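Local coordinates for protein peroxidase (PDB 6QZO) that probably uses heme b to reduce peroxides while oxidising a second substrate, as a DyP-type peroxidase, at residues Glu76-Gly81 with Arg160-Glu165; Val95-Thr100 with Arg152-His157; Asn195-Val200 with Asp350-Trp355. All blocks are in the same frame, centred on the assembly; numbering follows the deposited sequence.

Contact 1 of 3, residues Glu76-Gly81 with Arg160-Glu165; sequences ERLTTG and RVLTKE
Two helices that lie on one side of the N-terminal antiparallel sheet meet here: Leu78, near the C-terminal end of helix 61-78, packs against Val161 and Leu162 of helix 152-165. The meeting is narrow and wholly apolar. Leu78 and Val161 point at each other tip to tip, and the branch that touches is Leu78 CD1, 3.9 Å from Val161 CG1. With CG of Leu78 held anti to its own carbonyl carbon (chi1 -67°), the forked end reaches toward helix 152-165. Val161 answers with CG1, the methyl that lies anti to the backbone N (chi1 167°). Leu162 starts off to the flank, but its end comes nearer, with CG 4.5 Å from Leu78 CD1. All three side chains are buried. This is the helical layer of a ferredoxin-like fold, in which two beta-alpha-beta units give a four-stranded sheet with both helices on one face; the two helices also join where Trp71 NE1 donates to Leu162 O. A Schellman motif ends helix 61-78. Gly81, at positive phi, is its C-prime residue, with Gly81 N bonded to Leu78 O at 3.0 Å and Arg82 N reaching back to Arg77 O. The chain therefore turns away soon after the contact residue. On helix 152-165, CG of Lys164 sits 4.0 Å above the centre of the Arg160 guanidinium, covering one of its faces. Both of these basic side chains make salt bridges to Asp244 of the second subunit, and Arg160 has a further one to Asp241 of that subunit.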
loop_
_atom_site.group_PDB
_atom_site.type_symbol
_atom_site.label_atom_id
_atom_site.label_comp_id
_atom_site.label_asym_id
_atom_site.label_seq_id
_atom_site.Cartn_x
_atom_site.Cartn_y
_atom_site.Cartn_z
ATOM N N GLU A 76 -22.398 7.978 1.715
ATOM C CA GLU A 76 -23.612 7.246 1.267
ATOM C C GLU A 76 -23.441 6.838 -0.201
ATOM O O GLU A 76 -23.902 5.738 -0.575
ATOM C CB GLU A 76 -24.873 8.090 1.490
ATOM C CG GLU A 76 -25.285 8.198 2.950
ATOM C CD GLU A 76 -26.558 8.977 3.232
ATOM O OE1 GLU A 76 -27.160 9.485 2.288
ATOM O OE2 GLU A 76 -27.003 8.976 4.382
ATOM N N ARG A 77 -22.794 7.692 -0.998
ATOM C CA ARG A 77 -22.558 7.459 -2.449
ATOM C C ARG A 77 -21.411 6.468 -2.666
ATOM O O ARG A 77 -21.640 5.447 -3.328
ATOM C CB ARG A 77 -22.240 8.779 -3.146
ATOM C CG ARG A 77 -23.486 9.535 -3.569
ATOM C CD ARG A 77 -23.289 11.029 -3.651
ATOM N NE ARG A 77 -24.547 11.601 -4.097
ATOM C CZ ARG A 77 -24.978 11.553 -5.354
ATOM N NH1 ARG A 77 -24.239 11.014 -6.301
ATOM N NH2 ARG A 77 -26.139 12.086 -5.665
ATOM N N LEU A 78 -20.216 6.776 -2.171
ATOM C CA LEU A 78 -18.989 5.976 -2.466
ATOM C C LEU A 78 -19.210 4.524 -2.011
ATOM O O LEU A 78 -18.888 3.610 -2.789
ATOM C CB LEU A 78 -17.765 6.612 -1.798
ATOM C CG LEU A 78 -17.335 7.975 -2.354
ATOM C CD1 LEU A 78 -16.329 8.654 -1.429
ATOM C CD2 LEU A 78 -16.740 7.841 -3.747
ATOM N N THR A 79 -19.817 4.310 -0.845
ATOM C CA THR A 79 -20.019 2.958 -0.233
ATOM C C THR A 79 -21.031 2.134 -1.044
ATOM O O THR A 79 -21.044 0.896 -0.865
ATOM C CB THR A 79 -20.414 3.049 1.248
ATOM O OG1 THR A 79 -21.620 3.806 1.347
ATOM C CG2 THR A 79 -19.342 3.685 2.098
ATOM N N THR A 80 -21.822 2.770 -1.917
ATOM C CA THR A 80 -22.816 2.089 -2.791
ATOM C C THR A 80 -22.322 2.096 -4.237
ATOM O O THR A 80 -23.099 1.702 -5.128
ATOM C CB THR A 80 -24.213 2.702 -2.639
ATOM O OG1 THR A 80 -24.152 4.085 -2.992
ATOM C CG2 THR A 80 -24.758 2.549 -1.237
ATOM N N GLY A 81 -21.063 2.491 -4.454
ATOM C CA GLY A 81 -20.420 2.469 -5.779
ATOM C C GLY A 81 -20.974 3.558 -6.688
ATOM O O GLY A 81 -21.005 3.347 -7.928
ATOM N N ARG A 160 -9.315 10.544 -1.748
ATOM C CA ARG A 160 -9.174 11.766 -2.596
ATOM C C ARG A 160 -10.478 12.573 -2.504
ATOM O O ARG A 160 -10.409 13.805 -2.309
ATOM C CB ARG A 160 -8.818 11.358 -4.032
ATOM C CG ARG A 160 -8.826 12.490 -5.057
ATOM C CD ARG A 160 -7.677 13.448 -4.889
ATOM N NE ARG A 160 -7.677 14.557 -5.834
ATOM C CZ ARG A 160 -6.917 15.651 -5.717
ATOM N NH1 ARG A 160 -6.080 15.774 -4.702
ATOM N NH2 ARG A 160 -7.018 16.646 -6.581
ATOM N N VAL A 161 -11.632 11.920 -2.635
ATOM C CA VAL A 161 -12.957 12.611 -2.651
ATOM C C VAL A 161 -13.208 13.242 -1.281
ATOM O O VAL A 161 -13.541 14.442 -1.247
ATOM C CB VAL A 161 -14.084 11.655 -3.067
ATOM C CG1 VAL A 161 -15.456 12.241 -2.784
ATOM C CG2 VAL A 161 -13.958 11.270 -4.547
ATOM N N LEU A 162 -13.041 12.483 -0.198
ATOM C CA LEU A 162 -13.354 12.969 1.166
ATOM C C LEU A 162 -12.410 14.121 1.526
ATOM O O LEU A 162 -12.878 15.096 2.152
ATOM C CB LEU A 162 -13.234 11.819 2.166
ATOM C CG LEU A 162 -14.254 10.704 1.960
ATOM C CD1 LEU A 162 -13.836 9.443 2.706
ATOM C CD2 LEU A 162 -15.648 11.145 2.381
ATOM N N THR A 163 -11.140 14.030 1.124
ATOM C CA THR A 163 -10.098 15.040 1.426
ATOM C C THR A 163 -10.450 16.342 0.704
ATOM O O THR A 163 -10.433 17.406 1.360
ATOM C CB THR A 163 -8.701 14.531 1.050
ATOM O OG1 THR A 163 -8.472 13.335 1.788
ATOM C CG2 THR A 163 -7.600 15.521 1.352
ATOM N N LYS A 164 -10.740 16.262 -0.597
ATOM C CA LYS A 164 -11.140 17.423 -1.430
ATOM C C LYS A 164 -12.382 18.106 -0.848
ATOM O O LYS A 164 -12.445 19.340 -0.894
ATOM C CB LYS A 164 -11.470 16.966 -2.854
ATOM C CG LYS A 164 -10.287 16.824 -3.779
ATOM C CD LYS A 164 -10.643 16.097 -5.068
ATOM C CE LYS A 164 -11.618 16.878 -5.921
ATOM N NZ LYS A 164 -11.829 16.231 -7.247
ATOM N N GLU A 165 -13.349 17.325 -0.367
ATOM C CA GLU A 165 -14.643 17.845 0.144
ATOM C C GLU A 165 -14.400 18.772 1.341
ATOM O O GLU A 165 -15.181 19.724 1.504
ATOM C CB GLU A 165 -15.545 16.690 0.561
ATOM C CG GLU A 165 -17.003 17.017 0.435
ATOM C CD GLU A 165 -17.406 17.173 -1.009
ATOM O OE1 GLU A 165 -17.513 16.141 -1.715
ATOM O OE2 GLU A 165 -17.578 18.340 -1.440
#

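Contact 2 of 3, residues Val95-Thr100 with Arg152-His157; sequences VPAALT and RTTLAH
This is a buried loop-to-helix contact, built round one side chain: Thr154, in the first turn of helix 152-165, pushes into the tight turn of Val95-Thr100 that leads into strand 100-105. Its two branches do different work. The hydroxyl OG1 donates to Val95 O at 2.9 Å, approaching at a C=O...O angle of 155° and tilted 20° from the carbonyl plane. The methyl fits beside the same loop backbone, with Thr154 CG2 3.2 Å from Val95 O, the oxygen the hydroxyl also uses, and 3.4 Å from Pro96 O. The torsion explains the split, because chi1 of -56° sets CG2 anti to the helix backbone N and leaves OG1 beside that N. Ala97 CB lies beside the hydroxyl, 3.9 Å from Thr154 OG1, while Leu99 CB stands 4.5 Å from the Thr154 methyl CG2. A type I' turn from Pro96 to Leu99 shapes the loop, with Ala97 and Ala98 both at positive phi and Leu99 N bonded to Pro96 O at 2.9 Å. Pro96 O thus serves the turn bond and also lies against the threonine methyl. Leu99 also packs on Val147 and Ala149 of strand 143-149 and on Leu78 of helix 61-78. The Thr154 hydroxyl has a second, weak hydrogen bond to Arg181 of the second subunit, which also packs on Val95. Joining the approach to an outer strand with the early part of the second helix, the contact belongs to the ferredoxin-like alpha+beta fold of the DyP N-terminal half.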
loop_
_atom_site.group_PDB
_atom_site.type_symbol
_atom_site.label_atom_id
_atom_site.label_comp_id
_atom_site.label_asym_id
_atom_site.label_seq_id
_atom_site.Cartn_x
_atom_site.Cartn_y
_atom_site.Cartn_z
ATOM N N VAL A 95 -16.689 0.599 -8.267
ATOM C CA VAL A 95 -16.398 -0.695 -7.591
ATOM C C VAL A 95 -16.311 -0.428 -6.095
ATOM O O VAL A 95 -15.287 0.053 -5.614
ATOM C CB VAL A 95 -15.122 -1.342 -8.147
ATOM C CG1 VAL A 95 -14.749 -2.629 -7.411
ATOM C CG2 VAL A 95 -15.245 -1.602 -9.641
ATOM N N PRO A 96 -17.388 -0.693 -5.318
ATOM C CA PRO A 96 -17.411 -0.346 -3.898
ATOM C C PRO A 96 -16.435 -1.179 -3.054
ATOM O O PRO A 96 -15.909 -0.639 -2.123
ATOM C CB PRO A 96 -18.875 -0.567 -3.489
ATOM C CG PRO A 96 -19.366 -1.604 -4.461
ATOM C CD PRO A 96 -18.656 -1.296 -5.766
ATOM N N ALA A 97 -16.260 -2.464 -3.365
ATOM C CA ALA A 97 -15.253 -3.341 -2.721
ATOM C C ALA A 97 -15.361 -3.263 -1.183
ATOM O O ALA A 97 -14.313 -3.099 -0.513
ATOM C CB ALA A 97 -13.874 -2.934 -3.185
ATOM N N ALA A 98 -16.575 -3.383 -0.647
ATOM C CA ALA A 98 -16.882 -3.389 0.806
ATOM C C ALA A 98 -16.427 -2.085 1.483
ATOM O O ALA A 98 -16.146 -2.121 2.685
ATOM C CB ALA A 98 -16.252 -4.600 1.447
ATOM N N LEU A 99 -16.377 -0.969 0.753
ATOM C CA LEU A 99 -15.910 0.331 1.307
ATOM C C LEU A 99 -16.718 0.657 2.569
ATOM O O LEU A 99 -17.956 0.558 2.500
ATOM C CB LEU A 99 -16.089 1.450 0.281
ATOM C CG LEU A 99 -15.613 2.833 0.728
ATOM C CD1 LEU A 99 -14.132 2.816 1.062
ATOM C CD2 LEU A 99 -15.893 3.867 -0.362
ATOM N N THR A 100 -16.021 1.030 3.652
ATOM C CA THR A 100 -16.581 1.711 4.846
ATOM C C THR A 100 -15.772 2.979 5.128
ATOM O O THR A 100 -14.562 2.996 4.814
ATOM C CB THR A 100 -16.564 0.818 6.097
ATOM O OG1 THR A 100 -15.219 0.463 6.430
ATOM C CG2 THR A 100 -17.394 -0.433 5.937
ATOM N N ARG A 152 -7.441 -1.164 -3.357
ATOM C CA ARG A 152 -6.557 -0.011 -3.065
ATOM C C ARG A 152 -6.917 1.182 -3.959
ATOM O O ARG A 152 -6.715 2.331 -3.520
ATOM C CB ARG A 152 -5.101 -0.425 -3.209
ATOM C CG ARG A 152 -4.140 0.567 -2.600
ATOM C CD ARG A 152 -4.258 0.812 -1.113
ATOM N NE ARG A 152 -3.246 1.820 -0.895
ATOM C CZ ARG A 152 -3.355 3.141 -1.127
ATOM N NH1 ARG A 152 -4.466 3.686 -1.605
ATOM N NH2 ARG A 152 -2.302 3.908 -0.913
ATOM N N THR A 153 -7.410 0.943 -5.163
ATOM C CA THR A 153 -7.857 2.023 -6.084
ATOM C C THR A 153 -9.143 2.638 -5.529
ATOM O O THR A 153 -9.231 3.869 -5.496
ATOM C CB THR A 153 -8.019 1.507 -7.517
ATOM O OG1 THR A 153 -6.744 1.020 -7.917
ATOM C CG2 THR A 153 -8.497 2.571 -8.475
ATOM N N THR A 154 -10.098 1.802 -5.110
ATOM C CA THR A 154 -11.352 2.226 -4.426
ATOM C C THR A 154 -11.001 3.102 -3.220
ATOM O O THR A 154 -11.649 4.154 -3.023
ATOM C CB THR A 154 -12.183 1.016 -3.980
ATOM O OG1 THR A 154 -12.456 0.176 -5.109
ATOM C CG2 THR A 154 -13.486 1.427 -3.332
ATOM N N LEU A 155 -10.002 2.678 -2.447
ATOM C CA LEU A 155 -9.580 3.364 -1.199
ATOM C C LEU A 155 -8.935 4.706 -1.554
ATOM O O LEU A 155 -9.291 5.737 -0.927
ATOM C CB LEU A 155 -8.618 2.439 -0.453
ATOM C CG LEU A 155 -8.221 2.895 0.946
ATOM C CD1 LEU A 155 -9.429 2.936 1.808
ATOM C CD2 LEU A 155 -7.189 1.957 1.559
ATOM N N ALA A 156 -8.013 4.688 -2.525
ATOM C CA ALA A 156 -7.303 5.892 -3.009
ATOM C C ALA A 156 -8.343 6.915 -3.466
ATOM O O ALA A 156 -8.220 8.102 -3.123
ATOM C CB ALA A 156 -6.365 5.538 -4.126
ATOM N N HIS A 157 -9.343 6.471 -4.220
ATOM C CA HIS A 157 -10.408 7.364 -4.741
ATOM C C HIS A 157 -11.204 7.960 -3.582
ATOM O O HIS A 157 -11.318 9.195 -3.535
ATOM C CB HIS A 157 -11.357 6.642 -5.682
ATOM C CG HIS A 157 -12.328 7.589 -6.285
ATOM N ND1 HIS A 157 -11.910 8.688 -6.992
ATOM C CD2 HIS A 157 -13.669 7.632 -6.264
ATOM C CE1 HIS A 157 -12.971 9.358 -7.402
ATOM N NE2 HIS A 157 -14.059 8.731 -6.964
#

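Contact 3 of 3, residues Asn195-Val200 with Asp350-Trp355; sequences NLMGQV and DLLNEW. With HEM (protoporphyrin IX containing Fe), chain I.
Met197 makes the apolar contacts, its extended chain reaching Leu352 and Trp355. Its SD lies 4.1 Å from Leu352 CD1, and its terminal CE reaches 3.7 Å from Trp355 CB, the Met197 and Trp355 side chains crossing at about a right angle. The methyl CE also lies against a carbonyl oxygen, Trp355 O, at 3.4 Å. The indole leads away from this meeting.

Heme contacts come from both segments. Leu352 CD2 rests 3.6 Å from HEM C2B, on the side of the axial ligand His292, whose ND1 is hydrogen-bonded to Asp350 OD2. Gln199 OE1 approaches the methyl CMB at the porphyrin rim, and Met197 SD lies 4.0 Å from HEM CMB. The sequence starting at Gly198 and ending at the heme-binding Gly202 matches the GXXDG motif of DyP peroxidases, with glutamate in place of the aspartate.

Hydrogen bonds shape each segment. Asn195 OD1 takes two backbone donors from opposite faces of its plane, Met197 N at 2.9 Å, which makes an Asx turn, and Gln199 N at 3.1 Å. Its ND2 donates to Gln199 OE1 at 2.9 Å, on a lone pair in the carbonyl plane, so both ends of the amide are held and its rotation is fixed beside the heme. Asp350 forms a second Asx turn: Leu352 N meets OD1 from above the carboxylate plane.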
loop_
_atom_site.group_PDB
_atom_site.type_symbol
_atom_site.label_atom_id
_atom_site.label_comp_id
_atom_site.label_asym_id
_atom_site.label_seq_id
_atom_site.Cartn_x
_atom_site.Cartn_y
_atom_site.Cartn_z
ATOM N N ASN A 195 0.809 -10.754 11.457
ATOM C CA ASN A 195 1.505 -9.449 11.538
ATOM C C ASN A 195 2.931 -9.656 11.017
ATOM O O ASN A 195 3.301 -10.812 10.734
ATOM C CB ASN A 195 1.409 -8.839 12.940
ATOM C CG ASN A 195 2.234 -9.561 13.983
ATOM O OD1 ASN A 195 3.277 -10.138 13.675
ATOM N ND2 ASN A 195 1.781 -9.527 15.219
ATOM N N LEU A 196 3.691 -8.575 10.892
ATOM C CA LEU A 196 5.018 -8.585 10.220
ATOM C C LEU A 196 6.101 -9.045 11.202
ATOM O O LEU A 196 7.259 -9.149 10.783
ATOM C CB LEU A 196 5.290 -7.199 9.631
ATOM C CG LEU A 196 4.339 -6.814 8.499
ATOM C CD1 LEU A 196 4.569 -5.386 8.049
ATOM C CD2 LEU A 196 4.485 -7.741 7.303
ATOM N N MET A 197 5.731 -9.360 12.448
ATOM C CA MET A 197 6.607 -10.136 13.356
ATOM C C MET A 197 6.418 -11.628 13.058
ATOM O O MET A 197 7.211 -12.443 13.575
ATOM C CB MET A 197 6.318 -9.821 14.824
ATOM C CG MET A 197 7.225 -8.733 15.373
ATOM S SD MET A 197 6.773 -8.162 17.015
ATOM C CE MET A 197 8.281 -7.301 17.472
ATOM N N GLY A 198 5.451 -11.966 12.196
ATOM C CA GLY A 198 5.145 -13.348 11.785
ATOM C C GLY A 198 4.138 -14.003 12.706
ATOM O O GLY A 198 3.905 -15.214 12.540
ATOM N N GLN A 199 3.516 -13.231 13.603
ATOM C CA GLN A 199 2.621 -13.761 14.675
ATOM C C GLN A 199 1.173 -13.784 14.193
ATOM O O GLN A 199 0.830 -13.006 13.290
ATOM C CB GLN A 199 2.716 -12.894 15.931
ATOM C CG GLN A 199 4.110 -12.844 16.531
ATOM C CD GLN A 199 4.359 -11.575 17.306
ATOM O OE1 GLN A 199 3.665 -10.562 17.144
ATOM N NE2 GLN A 199 5.369 -11.614 18.153
ATOM N N VAL A 200 0.359 -14.639 14.806
ATOM C CA VAL A 200 -1.130 -14.632 14.696
ATOM C C VAL A 200 -1.633 -13.559 15.657
ATOM O O VAL A 200 -1.193 -13.590 16.822
ATOM C CB VAL A 200 -1.726 -16.016 15.015
ATOM C CG1 VAL A 200 -3.240 -16.037 14.872
ATOM C CG2 VAL A 200 -1.108 -17.097 14.144
ATOM N N ASP A 350 6.158 -5.918 30.112
ATOM C CA ASP A 350 5.799 -6.740 28.928
ATOM C C ASP A 350 7.092 -7.047 28.164
ATOM O O ASP A 350 7.777 -6.093 27.781
ATOM C CB ASP A 350 4.761 -6.028 28.051
ATOM C CG ASP A 350 4.275 -6.864 26.883
ATOM O OD1 ASP A 350 4.748 -8.009 26.734
ATOM O OD2 ASP A 350 3.442 -6.360 26.109
ATOM N N LEU A 351 7.417 -8.327 27.956
ATOM C CA LEU A 351 8.652 -8.746 27.230
ATOM C C LEU A 351 8.670 -8.115 25.827
ATOM O O LEU A 351 9.750 -7.725 25.356
ATOM C CB LEU A 351 8.688 -10.272 27.153
ATOM C CG LEU A 351 9.023 -11.000 28.456
ATOM C CD1 LEU A 351 8.965 -12.504 28.223
ATOM C CD2 LEU A 351 10.390 -10.581 29.002
ATOM N N LEU A 352 7.499 -7.991 25.203
ATOM C CA LEU A 352 7.292 -7.462 23.830
ATOM C C LEU A 352 7.794 -6.012 23.711
ATOM O O LEU A 352 8.184 -5.618 22.593
ATOM C CB LEU A 352 5.798 -7.548 23.503
ATOM C CG LEU A 352 5.405 -7.153 22.081
ATOM C CD1 LEU A 352 6.075 -8.055 21.062
ATOM C CD2 LEU A 352 3.910 -7.197 21.890
ATOM N N ASN A 353 7.781 -5.247 24.808
ATOM C CA ASN A 353 8.239 -3.829 24.824
ATOM C C ASN A 353 9.693 -3.715 24.369
ATOM O O ASN A 353 10.086 -2.587 24.034
ATOM C CB ASN A 353 8.125 -3.190 26.215
ATOM C CG ASN A 353 6.702 -2.862 26.588
ATOM O OD1 ASN A 353 5.843 -2.691 25.721
ATOM N ND2 ASN A 353 6.439 -2.785 27.878
ATOM N N GLU A 354 10.474 -4.809 24.401
ATOM C CA GLU A 354 11.911 -4.772 24.019
ATOM C C GLU A 354 12.058 -4.682 22.490
ATOM O O GLU A 354 13.142 -4.288 22.042
ATOM C CB GLU A 354 12.650 -5.975 24.610
ATOM C CG GLU A 354 14.169 -5.948 24.385
ATOM C CD GLU A 354 14.950 -6.946 25.240
ATOM O OE1 GLU A 354 14.369 -7.450 26.260
ATOM O OE2 GLU A 354 16.144 -7.223 24.917
ATOM N N TRP A 355 11.017 -5.024 21.723
ATOM C CA TRP A 355 11.071 -5.133 20.233
ATOM C C TRP A 355 9.947 -4.334 19.556
ATOM O O TRP A 355 9.842 -4.402 18.332
ATOM C CB TRP A 355 11.059 -6.608 19.820
ATOM C CG TRP A 355 12.221 -7.325 20.433
ATOM C CD1 TRP A 355 13.534 -7.195 20.088
ATOM C CD2 TRP A 355 12.195 -8.166 21.597
ATOM N NE1 TRP A 355 14.324 -7.921 20.935
ATOM C CE2 TRP A 355 13.528 -8.538 21.866
ATOM C CE3 TRP A 355 11.177 -8.648 22.425
ATOM C CZ2 TRP A 355 13.873 -9.361 22.934
ATOM C CZ3 TRP A 355 11.514 -9.482 23.468
ATOM C CH2 TRP A 355 12.838 -9.832 23.717
HETATM C CHA HEM I . -2.814 -10.247 22.116
HETATM C CHB HEM I . 0.745 -8.803 19.217
HETATM C CHC HEM I . 0.439 -4.355 21.078
HETATM C CHD HEM I . -3.393 -5.695 23.678
HETATM C C1A HEM I . -1.803 -10.233 21.196
HETATM C C2A HEM I . -1.295 -11.392 20.540
HETATM C C3A HEM I . -0.282 -10.979 19.736
HETATM C C4A HEM I . -0.187 -9.576 19.868
HETATM C CMA HEM I . 0.589 -11.836 18.837
HETATM C CAA HEM I . -1.744 -12.828 20.741
HETATM C CBA HEM I . -2.879 -13.255 19.811
HETATM C CGA HEM I . -4.147 -12.590 20.238
HETATM O O1A HEM I . -4.436 -11.492 19.685
HETATM O O2A HEM I . -4.869 -13.120 21.128
HETATM C C1B HEM I . 0.954 -7.459 19.500
HETATM C C2B HEM I . 1.971 -6.706 18.851
HETATM C C3B HEM I . 1.901 -5.438 19.373
HETATM C C4B HEM I . 0.811 -5.479 20.357
HETATM C CMB HEM I . 2.924 -7.221 17.776
HETATM C CAB HEM I . 2.648 -4.211 19.032
HETATM C CBB HEM I . 3.409 -4.085 17.946
HETATM C C1C HEM I . -0.632 -4.313 21.939
HETATM C C2C HEM I . -1.020 -3.174 22.645
HETATM C C3C HEM I . -2.112 -3.512 23.409
HETATM C C4C HEM I . -2.394 -4.911 23.144
HETATM C CMC HEM I . -0.403 -1.803 22.635
HETATM C CAC HEM I . -2.694 -2.425 24.239
HETATM C CBC HEM I . -3.732 -2.529 25.023
HETATM C C1D HEM I . -3.528 -7.079 23.445
HETATM C C2D HEM I . -4.595 -7.881 24.071
HETATM C C3D HEM I . -4.424 -9.149 23.655
HETATM C C4D HEM I . -3.254 -9.102 22.762
HETATM C CMD HEM I . -5.684 -7.453 25.040
HETATM C CAD HEM I . -5.283 -10.361 24.039
HETATM C CBD HEM I . -4.728 -11.042 25.307
HETATM C CGD HEM I . -5.531 -12.233 25.821
HETATM O O1D HEM I . -6.571 -12.058 26.491
HETATM O O2D HEM I . -5.150 -13.420 25.618
HETATM N NA HEM I . -1.116 -9.133 20.773
HETATM N NB HEM I . 0.301 -6.701 20.381
HETATM N NC HEM I . -1.451 -5.359 22.245
HETATM N ND HEM I . -2.760 -7.863 22.675
HETATM FE FE HEM I . -1.275 -7.348 21.623
#

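How the contacts relate
From the N terminus, helix 61-78 leads into the first half of contact 1, and the chain then runs through 95-100, the first half of contact 2, into strand 100-105. After strand 143-149 it enters helix 152-165, which closes contact 2 first and contact 1 about two turns later, so the smaller loop sits within the larger. The two touch through Thr79 CG2 and Leu99 O, 3.4 Å apart, tying both helices and the strand 100-105 approach into one N-terminal layer. Contact 3 follows in series, closing a separate loop in the C-terminal half beside the heme. Its centre lies about 36 Å from that of contact 1 and about 30 Å from that of contact 2.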